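PDB 4W88: xyloglucan-specific endo-beta-1,4-glucanase from Uncultured bacterium, which hydrolyses internal beta-1,4-glucosidic bonds in the backbone of xyloglucan, a branched plant cell-wall polysaccharide. Local coordinates for residues A[219-233]-A[265-279]. The protein carries 1 engineered substitution. Residues are numbered along the deposited sequence; the frame is centred on the assembly and turned at random.
Sequences AVALHTYTPYFFTYV and IPVVITETGAQFKEN. With BGC (beta-D-glucopyranose), chain C; BGC (beta-D-glucopyranose), chain B.
Glu271 is wedged between two aromatic side chains of segment 219-233. Its CB sits over the centre of the His223 ring, 3.6 Å from the centroid, and its carboxylate stacks on the same imidazole, planes 24° apart. The Tyr225 ring stands almost upright to that carboxylate, at 83°, and gives its OH to OE1 at 2.7 Å, from the anti side, somewhat out of plane. OE2 is salt-bridged to Arg59, so both oxygens are held. A phenylalanine in place of Tyr225 would probably leave OE1 without this donor and the carboxylate freer to turn. Histidine suits its position because both ring nitrogens are used: NE2 reaches Thr270 OG1, itself bonded to Glu145, in the ring plane at 2.9 Å, while ND1 bonds to Glu149. These residues stand at the C-terminal, active-site ends of strands 218-223 and 267-272, parallel neighbours in the GH5 TIM barrel; Glu271 takes the strand-seven place where GH5 enzymes carry their nucleophilic glutamate. Further back, Val220 N bonds to Pro266 O and Val268 N to Val220 O; on the outer face, beneath helices 246-261 and 280-295, Leu222 CB packs on Ile269 CD1. Back at the mouth, Thr272 CA lies over one face of Tyr225, whose opposite face receives Tyr232 OH. Thr272 OG1, swung anti to its backbone nitrogen (chi1 -170°), reaches Thr224 O at 2.7 Å. Gln275 NE2 sits over the Tyr232 ring, toward its rim. Lys277, extended, places NZ 2.9 Å from Phe230 O and 2.8 Å from Tyr232 O, pinning the end of helix 228-231; Tyr238 O takes a further bond from NZ.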
ATOM      1  N   ALA A 219      -9.657  -8.289  -0.114  1.00 18.47           N
ATOM      2  CA  ALA A 219      -8.342  -8.827   0.279  1.00 18.80           C
ATOM      3  C   ALA A 219      -7.883  -8.045   1.508  1.00 20.81           C
ATOM      4  O   ALA A 219      -8.382  -6.955   1.773  1.00 20.81           O
ATOM      5  CB  ALA A 219      -7.298  -8.695  -0.870  1.00 18.99           C
ATOM      6  N   VAL A 220      -6.914  -8.619   2.197  1.00 17.95           N
ATOM      7  CA  VAL A 220      -6.306  -8.033   3.374  1.00 16.49           C
ATOM      8  C   VAL A 220      -4.837  -7.596   3.062  1.00 18.19           C
ATOM      9  O   VAL A 220      -4.043  -8.407   2.574  1.00 20.27           O
ATOM     10  CB  VAL A 220      -6.313  -8.968   4.574  1.00 20.01           C
ATOM     11  CG1 VAL A 220      -5.624  -8.288   5.768  1.00 22.69           C
ATOM     12  CG2 VAL A 220      -7.758  -9.372   4.902  1.00 22.69           C
ATOM     13  N   ALA A 221      -4.558  -6.310   3.293  1.00 17.50           N
ATOM     14  CA  ALA A 221      -3.281  -5.699   3.087  1.00 17.12           C
ATOM     15  C   ALA A 221      -2.525  -5.649   4.436  1.00 18.43           C
ATOM     16  O   ALA A 221      -3.094  -5.328   5.523  1.00 17.33           O
ATOM     17  CB  ALA A 221      -3.436  -4.295   2.535  1.00 19.81           C
ATOM     18  N   LEU A 222      -1.249  -5.988   4.307  1.00 17.34           N
ATOM     19  CA  LEU A 222      -0.238  -5.879   5.365  1.00 16.32           C
ATOM     20  C   LEU A 222       0.985  -5.187   4.848  1.00 17.08           C
ATOM     21  O   LEU A 222       1.263  -5.245   3.679  1.00 17.70           O
ATOM     22  CB  LEU A 222       0.102  -7.294   5.928  1.00 19.60           C
ATOM     23  CG  LEU A 222      -1.114  -8.036   6.428  1.00 19.15           C
ATOM     24  CD1 LEU A 222      -0.729  -9.460   6.646  1.00 20.59           C
ATOM     25  CD2 LEU A 222      -1.720  -7.419   7.725  1.00 22.31           C
ATOM     26  N   HIS A 223       1.785  -4.608   5.758  1.00 17.68           N
ATOM     27  CA  HIS A 223       3.079  -4.094   5.412  1.00 18.56           C
ATOM     28  C   HIS A 223       4.113  -4.834   6.240  1.00 18.64           C
ATOM     29  O   HIS A 223       4.006  -4.876   7.448  1.00 21.50           O
ATOM     30  CB  HIS A 223       3.214  -2.612   5.689  1.00 18.93           C
ATOM     31  CG  HIS A 223       2.343  -1.748   4.849  1.00 17.37           C
ATOM     32  ND1 HIS A 223       2.180  -0.378   5.062  1.00 18.51           N
ATOM     33  CD2 HIS A 223       1.618  -2.044   3.750  1.00 17.49           C
ATOM     34  CE1 HIS A 223       1.376   0.092   4.136  1.00 17.35           C
ATOM     35  NE2 HIS A 223       1.043  -0.890   3.330  1.00 15.79           N
ATOM     36  N   THR A 224       5.098  -5.423   5.550  1.00 20.10           N
ATOM     37  CA  THR A 224       6.031  -6.301   6.181  1.00 22.78           C
ATOM     38  C   THR A 224       7.436  -6.015   5.694  1.00 23.63           C
ATOM     39  O   THR A 224       7.987  -6.703   4.809  1.00 30.71           O
ATOM     40  CB  THR A 224       5.703  -7.796   6.069  1.00 24.31           C
ATOM     41  OG1 THR A 224       5.502  -8.180   4.709  1.00 29.41           O
ATOM     42  CG2 THR A 224       4.522  -8.107   6.846  1.00 25.41           C
ATOM     43  N   TYR A 225       7.984  -4.975   6.253  1.00 21.87           N
ATOM     44  CA  TYR A 225       9.412  -4.638   5.992  1.00 23.01           C
ATOM     45  C   TYR A 225      10.344  -5.429   6.929  1.00 21.05           C
ATOM     46  O   TYR A 225      11.074  -4.845   7.767  1.00 27.32           O
ATOM     47  CB  TYR A 225       9.621  -3.161   6.231  1.00 21.07           C
ATOM     48  CG  TYR A 225       8.942  -2.187   5.254  1.00 18.45           C
ATOM     49  CD1 TYR A 225       7.622  -1.690   5.465  1.00 19.98           C
ATOM     50  CD2 TYR A 225       9.664  -1.637   4.202  1.00 17.79           C
ATOM     51  CE1 TYR A 225       7.068  -0.751   4.593  1.00 17.33           C
ATOM     52  CE2 TYR A 225       9.129  -0.669   3.353  1.00 15.29           C
ATOM     53  CZ  TYR A 225       7.812  -0.195   3.580  1.00 17.14           C
ATOM     54  OH  TYR A 225       7.332   0.765   2.744  1.00 17.75           O
ATOM     55  N   THR A 226      10.304  -6.734   6.778  1.00 21.54           N
ATOM     56  CA  THR A 226      10.800  -7.651   7.801  1.00 21.80           C
ATOM     57  C   THR A 226      12.114  -8.296   7.365  1.00 22.10           C
ATOM     58  O   THR A 226      12.225  -8.837   6.237  1.00 21.36           O
ATOM     59  CB  THR A 226       9.760  -8.725   8.012  1.00 20.69           C
ATOM     60  OG1 THR A 226       8.505  -8.081   8.309  1.00 26.59           O
ATOM     61  CG2 THR A 226      10.150  -9.658   9.116  1.00 27.33           C
ATOM     62  N   PRO A 227      13.110  -8.293   8.254  1.00 24.55           N
ATOM     63  CA  PRO A 227      13.106  -7.689   9.620  1.00 22.98           C
ATOM     64  C   PRO A 227      13.443  -6.194   9.559  1.00 20.46           C
ATOM     65  O   PRO A 227      14.236  -5.732   8.718  1.00 24.06           O
ATOM     66  CB  PRO A 227      14.300  -8.399  10.335  1.00 28.35           C
ATOM     67  CG  PRO A 227      14.805  -9.393   9.398  1.00 29.01           C
ATOM     68  CD  PRO A 227      14.348  -9.050   8.001  1.00 26.27           C
ATOM     69  N   TYR A 228      12.835  -5.439  10.470  1.00 22.05           N
ATOM     70  CA  TYR A 228      12.983  -4.026  10.578  1.00 22.78           C
ATOM     71  C   TYR A 228      14.423  -3.586  10.655  1.00 23.59           C
ATOM     72  O   TYR A 228      14.851  -2.629  10.018  1.00 22.62           O
ATOM     73  CB  TYR A 228      12.184  -3.541  11.799  1.00 22.04           C
ATOM     74  CG  TYR A 228      12.355  -2.084  12.099  1.00 22.89           C
ATOM     75  CD1 TYR A 228      11.730  -1.143  11.345  1.00 30.61           C
ATOM     76  CD2 TYR A 228      13.120  -1.645  13.165  1.00 27.73           C
ATOM     77  CE1 TYR A 228      11.891   0.198  11.577  1.00 34.80           C
ATOM     78  CE2 TYR A 228      13.256  -0.310  13.421  1.00 34.39           C
ATOM     79  CZ  TYR A 228      12.647   0.603  12.603  1.00 35.15           C
ATOM     80  OH  TYR A 228      12.719   1.939  12.840  1.00 33.91           O
ATOM     81  N   PHE A 229      15.202  -4.319  11.420  1.00 24.47           N
ATOM     82  CA  PHE A 229      16.636  -3.928  11.586  1.00 20.83           C
ATOM     83  C   PHE A 229      17.506  -4.107  10.351  1.00 21.48           C
ATOM     84  O   PHE A 229      18.606  -3.499  10.255  1.00 23.78           O
ATOM     85  CB  PHE A 229      17.249  -4.636  12.775  1.00 21.89           C
ATOM     86  CG  PHE A 229      16.849  -4.041  14.113  1.00 26.70           C
ATOM     87  CD1 PHE A 229      16.587  -2.685  14.248  1.00 29.18           C
ATOM     88  CD2 PHE A 229      16.838  -4.814  15.240  1.00 39.01           C
ATOM     89  CE1 PHE A 229      16.226  -2.132  15.467  1.00 39.56           C
ATOM     90  CE2 PHE A 229      16.507  -4.258  16.476  1.00 48.11           C
ATOM     91  CZ  PHE A 229      16.207  -2.908  16.578  1.00 39.73           C
ATOM     92  N   PHE A 230      17.045  -4.924   9.408  1.00 23.85           N
ATOM     93  CA  PHE A 230      17.713  -4.989   8.119  1.00 21.24           C
ATOM     94  C   PHE A 230      17.230  -3.900   7.163  1.00 25.49           C
ATOM     95  O   PHE A 230      18.017  -3.310   6.424  1.00 23.96           O
ATOM     96  CB  PHE A 230      17.522  -6.355   7.478  1.00 23.09           C
ATOM     97  CG  PHE A 230      18.181  -6.453   6.142  1.00 20.85           C
ATOM     98  CD1 PHE A 230      19.564  -6.479   6.039  1.00 24.60           C
ATOM     99  CD2 PHE A 230      17.448  -6.509   5.002  1.00 24.08           C
ATOM    100  CE1 PHE A 230      20.167  -6.526   4.783  1.00 20.70           C
ATOM    101  CE2 PHE A 230      18.052  -6.556   3.765  1.00 23.54           C
ATOM    102  CZ  PHE A 230      19.404  -6.546   3.655  1.00 23.17           C
ATOM    103  N   THR A 231      15.904  -3.673   7.141  1.00 21.09           N
ATOM    104  CA  THR A 231      15.312  -2.837   6.100  1.00 22.36           C
ATOM    105  C   THR A 231      15.366  -1.338   6.382  1.00 19.54           C
ATOM    106  O   THR A 231      15.350  -0.485   5.451  1.00 22.69           O
ATOM    107  CB  THR A 231      13.818  -3.231   5.862  1.00 21.06           C
ATOM    108  OG1 THR A 231      13.129  -3.157   7.107  1.00 21.71           O
ATOM    109  CG2 THR A 231      13.726  -4.672   5.356  1.00 20.80           C
ATOM    110  N   TYR A 232      15.403  -1.025   7.686  1.00 21.34           N
ATOM    111  CA  TYR A 232      15.493   0.382   8.195  1.00 20.23           C
ATOM    112  C   TYR A 232      16.821   0.696   8.879  1.00 23.28           C
ATOM    113  O   TYR A 232      17.584  -0.186   9.156  1.00 24.30           O
ATOM    114  CB  TYR A 232      14.316   0.688   9.152  1.00 25.05           C
ATOM    115  CG  TYR A 232      12.985   1.031   8.427  1.00 19.97           C
ATOM    116  CD1 TYR A 232      12.269   0.026   7.724  1.00 23.74           C
ATOM    117  CD2 TYR A 232      12.500   2.334   8.412  1.00 23.70           C
ATOM    118  CE1 TYR A 232      11.086   0.367   7.052  1.00 25.10           C
ATOM    119  CE2 TYR A 232      11.341   2.666   7.753  1.00 26.98           C
ATOM    120  CZ  TYR A 232      10.672   1.697   7.094  1.00 22.14           C
ATOM    121  OH  TYR A 232       9.506   2.065   6.447  1.00 25.52           O
ATOM    122  N   VAL A 233      17.101   1.963   9.053  1.00 28.15           N
ATOM    123  CA  VAL A 233      18.254   2.426   9.820  1.00 27.73           C
ATOM    124  C   VAL A 233      17.772   2.829  11.220  1.00 31.43           C
ATOM    125  O   VAL A 233      16.825   3.601  11.326  1.00 32.69           O
ATOM    126  CB  VAL A 233      18.941   3.620   9.164  1.00 35.89           C
ATOM    127  CG1 VAL A 233      20.189   4.046   9.984  1.00 34.45           C
ATOM    128  CG2 VAL A 233      19.323   3.275   7.757  1.00 31.17           C
ATOM    129  N   ILE A 265      -8.354 -16.570   2.728  1.00 26.84           N
ATOM    130  CA  ILE A 265      -8.563 -15.129   2.645  1.00 21.44           C
ATOM    131  C   ILE A 265      -7.384 -14.521   1.840  1.00 22.61           C
ATOM    132  O   ILE A 265      -6.200 -14.747   2.197  1.00 23.81           O
ATOM    133  CB  ILE A 265      -8.620 -14.466   4.054  1.00 23.45           C
ATOM    134  CG1 ILE A 265      -9.619 -15.091   5.057  1.00 32.66           C
ATOM    135  CG2 ILE A 265      -8.884 -12.963   3.875  1.00 27.18           C
ATOM    136  CD1 ILE A 265     -10.989 -15.221   4.508  1.00 40.54           C
ATOM    137  N   PRO A 266      -7.681 -13.796   0.732  1.00 22.06           N
ATOM    138  CA  PRO A 266      -6.619 -13.186  -0.027  1.00 19.73           C
ATOM    139  C   PRO A 266      -5.811 -12.176   0.806  1.00 22.23           C
ATOM    140  O   PRO A 266      -6.390 -11.360   1.517  1.00 21.91           O
ATOM    141  CB  PRO A 266      -7.373 -12.475  -1.183  1.00 22.37           C
ATOM    142  CG  PRO A 266      -8.561 -13.309  -1.399  1.00 24.97           C
ATOM    143  CD  PRO A 266      -8.958 -13.687   0.013  1.00 21.98           C
ATOM    144  N   VAL A 267      -4.483 -12.268   0.679  1.00 21.56           N
ATOM    145  CA  VAL A 267      -3.556 -11.362   1.302  1.00 20.77           C
ATOM    146  C   VAL A 267      -2.645 -10.732   0.269  1.00 17.30           C
ATOM    147  O   VAL A 267      -2.165 -11.410  -0.661  1.00 21.11           O
ATOM    148  CB  VAL A 267      -2.677 -12.083   2.355  1.00 26.67           C
ATOM    149  CG1 VAL A 267      -1.668 -11.139   2.973  1.00 22.99           C
ATOM    150  CG2 VAL A 267      -3.591 -12.570   3.413  1.00 29.62           C
ATOM    151  N   VAL A 268      -2.439  -9.429   0.434  1.00 17.85           N
ATOM    152  CA  VAL A 268      -1.566  -8.632  -0.428  1.00 16.04           C
ATOM    153  C   VAL A 268      -0.610  -7.818   0.476  1.00 17.09           C
ATOM    154  O   VAL A 268      -1.036  -7.127   1.407  1.00 19.43           O
ATOM    155  CB  VAL A 268      -2.336  -7.624  -1.367  1.00 22.89           C
ATOM    156  CG1 VAL A 268      -1.285  -7.031  -2.330  1.00 19.53           C
ATOM    157  CG2 VAL A 268      -3.388  -8.293  -2.152  1.00 29.32           C
ATOM    158  N   ILE A 269       0.695  -7.929   0.236  1.00 16.44           N
ATOM    159  CA  ILE A 269       1.690  -7.078   0.908  1.00 15.96           C
ATOM    160  C   ILE A 269       1.836  -5.755   0.126  1.00 15.18           C
ATOM    161  O   ILE A 269       2.564  -5.712  -0.865  1.00 16.52           O
ATOM    162  CB  ILE A 269       3.037  -7.777   1.113  1.00 19.11           C
ATOM    163  CG1 ILE A 269       2.850  -9.151   1.800  1.00 20.06           C
ATOM    164  CG2 ILE A 269       3.944  -6.859   1.833  1.00 19.35           C
ATOM    165  CD1 ILE A 269       2.199  -9.123   3.165  1.00 21.86           C
ATOM    166  N   THR A 270       1.169  -4.684   0.582  1.00 16.14           N
ATOM    167  CA  THR A 270       1.102  -3.503  -0.206  1.00 15.62           C
ATOM    168  C   THR A 270       2.293  -2.588  -0.059  1.00 14.44           C
ATOM    169  O   THR A 270       2.434  -1.630  -0.844  1.00 15.42           O
ATOM    170  CB  THR A 270      -0.252  -2.756  -0.056  1.00 15.13           C
ATOM    171  OG1 THR A 270      -0.460  -2.370   1.319  1.00 16.04           O
ATOM    172  CG2 THR A 270      -1.394  -3.651  -0.540  1.00 16.87           C
ATOM    173  N   GLU A 271       3.159  -2.873   0.926  1.00 15.54           N
ATOM    174  CA  GLU A 271       4.485  -2.216   1.005  1.00 14.88           C
ATOM    175  C   GLU A 271       5.481  -3.167   1.673  1.00 16.44           C
ATOM    176  O   GLU A 271       5.177  -3.850   2.651  1.00 17.78           O
ATOM    177  CB  GLU A 271       4.477  -0.930   1.836  1.00 15.23           C
ATOM    178  CG  GLU A 271       3.749   0.275   1.278  1.00 15.80           C
ATOM    179  CD  GLU A 271       3.793   1.450   2.200  1.00 17.77           C
ATOM    180  OE1 GLU A 271       4.798   1.562   2.988  1.00 17.41           O
ATOM    181  OE2 GLU A 271       2.906   2.331   2.104  1.00 17.20           O
ATOM    182  N   THR A 272       6.666  -3.196   1.072  1.00 16.21           N
ATOM    183  CA  THR A 272       7.871  -3.755   1.643  1.00 17.57           C
ATOM    184  C   THR A 272       9.052  -3.186   0.844  1.00 16.05           C
ATOM    185  O   THR A 272       8.885  -2.408  -0.112  1.00 17.65           O
ATOM    186  CB  THR A 272       7.845  -5.295   1.616  1.00 20.26           C
ATOM    187  OG1 THR A 272       8.959  -5.826   2.410  1.00 19.25           O
ATOM    188  CG2 THR A 272       7.879  -5.811   0.196  1.00 19.30           C
ATOM    189  N   GLY A 273      10.265  -3.546   1.256  1.00 16.83           N
ATOM    190  CA  GLY A 273      11.481  -3.041   0.617  1.00 19.06           C
ATOM    191  C   GLY A 273      12.606  -2.953   1.644  1.00 16.73           C
ATOM    192  O   GLY A 273      12.386  -3.212   2.830  1.00 19.94           O
ATOM    193  N   ALA A 274      13.828  -2.626   1.195  1.00 19.49           N
ATOM    194  CA  ALA A 274      14.971  -2.487   2.077  1.00 19.57           C
ATOM    195  C   ALA A 274      15.741  -1.240   1.699  1.00 18.35           C
ATOM    196  O   ALA A 274      16.031  -1.030   0.565  1.00 20.77           O
ATOM    197  CB  ALA A 274      15.829  -3.722   1.897  1.00 21.93           C
ATOM    198  N   GLN A 275      16.042  -0.408   2.669  1.00 19.96           N
ATOM    199  CA  GLN A 275      16.800   0.763   2.393  1.00 21.38           C
ATOM    200  C   GLN A 275      18.217   0.368   1.962  1.00 21.79           C
ATOM    201  O   GLN A 275      18.818  -0.597   2.465  1.00 22.71           O
ATOM    202  CB  GLN A 275      16.874   1.706   3.610  1.00 21.40           C
ATOM    203  CG  GLN A 275      15.544   2.324   3.956  1.00 20.69           C
ATOM    204  CD  GLN A 275      15.548   3.140   5.226  1.00 23.54           C
ATOM    205  OE1 GLN A 275      16.511   3.860   5.532  1.00 25.66           O
ATOM    206  NE2 GLN A 275      14.458   3.042   5.981  1.00 22.33           N
ATOM    207  N   PHE A 276      18.676   1.078   0.951  1.00 18.68           N
ATOM    208  CA  PHE A 276      19.995   0.867   0.384  1.00 20.74           C
ATOM    209  C   PHE A 276      21.085   1.303   1.343  1.00 23.06           C
ATOM    210  O   PHE A 276      21.141   2.475   1.719  1.00 24.11           O
ATOM    211  CB  PHE A 276      20.232   1.546  -0.986  1.00 23.29           C
ATOM    212  CG  PHE A 276      21.561   1.198  -1.586  1.00 21.85           C
ATOM    213  CD1 PHE A 276      21.801  -0.140  -1.987  1.00 24.24           C
ATOM    214  CD2 PHE A 276      22.549   2.149  -1.789  1.00 23.23           C
ATOM    215  CE1 PHE A 276      23.026  -0.524  -2.513  1.00 25.80           C
ATOM    216  CE2 PHE A 276      23.776   1.769  -2.367  1.00 27.15           C
ATOM    217  CZ  PHE A 276      23.998   0.437  -2.724  1.00 27.76           C
ATOM    218  N   LYS A 277      21.932   0.354   1.733  1.00 23.32           N
ATOM    219  CA  LYS A 277      23.004   0.597   2.743  1.00 22.37           C
ATOM    220  C   LYS A 277      24.365   0.135   2.202  1.00 21.80           C
ATOM    221  O   LYS A 277      25.133  -0.525   2.902  1.00 26.91           O
ATOM    222  CB  LYS A 277      22.692  -0.194   4.023  1.00 23.59           C
ATOM    223  CG  LYS A 277      21.392   0.099   4.758  1.00 23.80           C
ATOM    224  CD  LYS A 277      21.098  -0.933   5.826  1.00 27.00           C
ATOM    225  CE  LYS A 277      19.776  -0.581   6.505  1.00 25.82           C
ATOM    226  NZ  LYS A 277      19.654  -1.385   7.764  1.00 23.69           N
ATOM    227  N   GLU A 278      24.606   0.457   0.907  1.00 23.13           N
ATOM    228  CA  GLU A 278      25.838   0.086   0.173  1.00 22.85           C
ATOM    229  C   GLU A 278      26.045  -1.413   0.303  1.00 24.45           C
ATOM    230  O   GLU A 278      27.164  -1.893   0.554  1.00 27.00           O
ATOM    231  CB  GLU A 278      27.062   0.873   0.607  1.00 30.51           C
ATOM    232  CG  GLU A 278      26.763   2.328   0.666  1.00 35.93           C
ATOM    233  CD  GLU A 278      27.586   3.177  -0.098  1.00 46.76           C
ATOM    234  OE1 GLU A 278      27.114   3.447  -1.217  1.00 62.56           O
ATOM    235  OE2 GLU A 278      28.647   3.568   0.465  1.00 56.22           O
ATOM    236  N   ASN A 279      24.956  -2.139   0.101  1.00 23.26           N
ATOM    237  CA  ASN A 279      24.875  -3.531   0.454  1.00 24.64           C
ATOM    238  C   ASN A 279      24.052  -4.305  -0.572  1.00 21.64           C
ATOM    239  O   ASN A 279      23.176  -5.120  -0.213  1.00 23.18           O
ATOM    240  CB  ASN A 279      24.273  -3.717   1.851  1.00 21.09           C
ATOM    241  CG  ASN A 279      22.825  -3.239   1.952  1.00 20.20           C
ATOM    242  OD1 ASN A 279      22.394  -2.344   1.227  1.00 22.22           O
ATOM    243  ND2 ASN A 279      22.077  -3.873   2.848  1.00 19.47           N
TER
HETATM  244  C2  BGC C   4       7.851   2.589   9.933  1.00 42.17           C
HETATM  245  C3  BGC C   4       6.822   2.751   8.803  1.00 37.19           C
HETATM  246  C4  BGC C   4       6.535   1.456   8.122  1.00 44.55           C
HETATM  247  C5  BGC C   4       6.333   0.567   9.416  1.00 41.69           C
HETATM  248  C6  BGC C   4       6.075  -0.771   8.836  1.00 51.07           C
HETATM  249  C1  BGC C   4       7.522   1.803  11.151  1.00 33.51           C
HETATM  250  O2  BGC C   4       7.855   3.820  10.489  1.00 46.23           O
HETATM  251  O3  BGC C   4       7.400   3.654   7.893  1.00 47.55           O
HETATM  252  O4  BGC C   4       5.645   1.671   6.908  1.00 32.00           O
HETATM  253  O5  BGC C   4       7.404   0.651  10.509  1.00 34.93           O
HETATM  254  O6  BGC C   4       5.613  -1.777   9.699  1.00 46.30           O
HETATM  255  C2  BGC B   1       9.215  -0.297  15.132  1.00 37.84           C
HETATM  256  C3  BGC B   1       8.909  -0.560  13.623  1.00 41.10           C
HETATM  257  C4  BGC B   1       8.268   0.749  13.220  1.00 34.16           C
HETATM  258  C5  BGC B   1       9.090   1.787  14.024  1.00 42.80           C
HETATM  259  C6  BGC B   1       8.474   3.189  14.100  1.00 50.02           C
HETATM  260  C1  BGC B   1      10.401   0.601  15.570  1.00 64.49           C
HETATM  261  O1  BGC B   1      11.035   0.714  16.964  1.00 56.27           O
HETATM  262  O2  BGC B   1       9.617  -1.489  15.621  1.00 36.85           O
HETATM  263  O3  BGC B   1       8.131  -1.738  13.433  1.00 50.94           O
HETATM  264  O4  BGC B   1       8.598   1.445  12.058  1.00 44.00           O
HETATM  265  O5  BGC B   1       9.588   1.691  15.371  1.00 60.93           O
HETATM  266  O6  BGC B   1       9.342   4.100  13.382  1.00 61.17           O
HETATM  267  O   HOH W   1      19.349  -2.965   3.747  1.00 22.95           O
HETATM  268  O   HOH W   2      15.339   4.409   8.500  1.00 26.91           O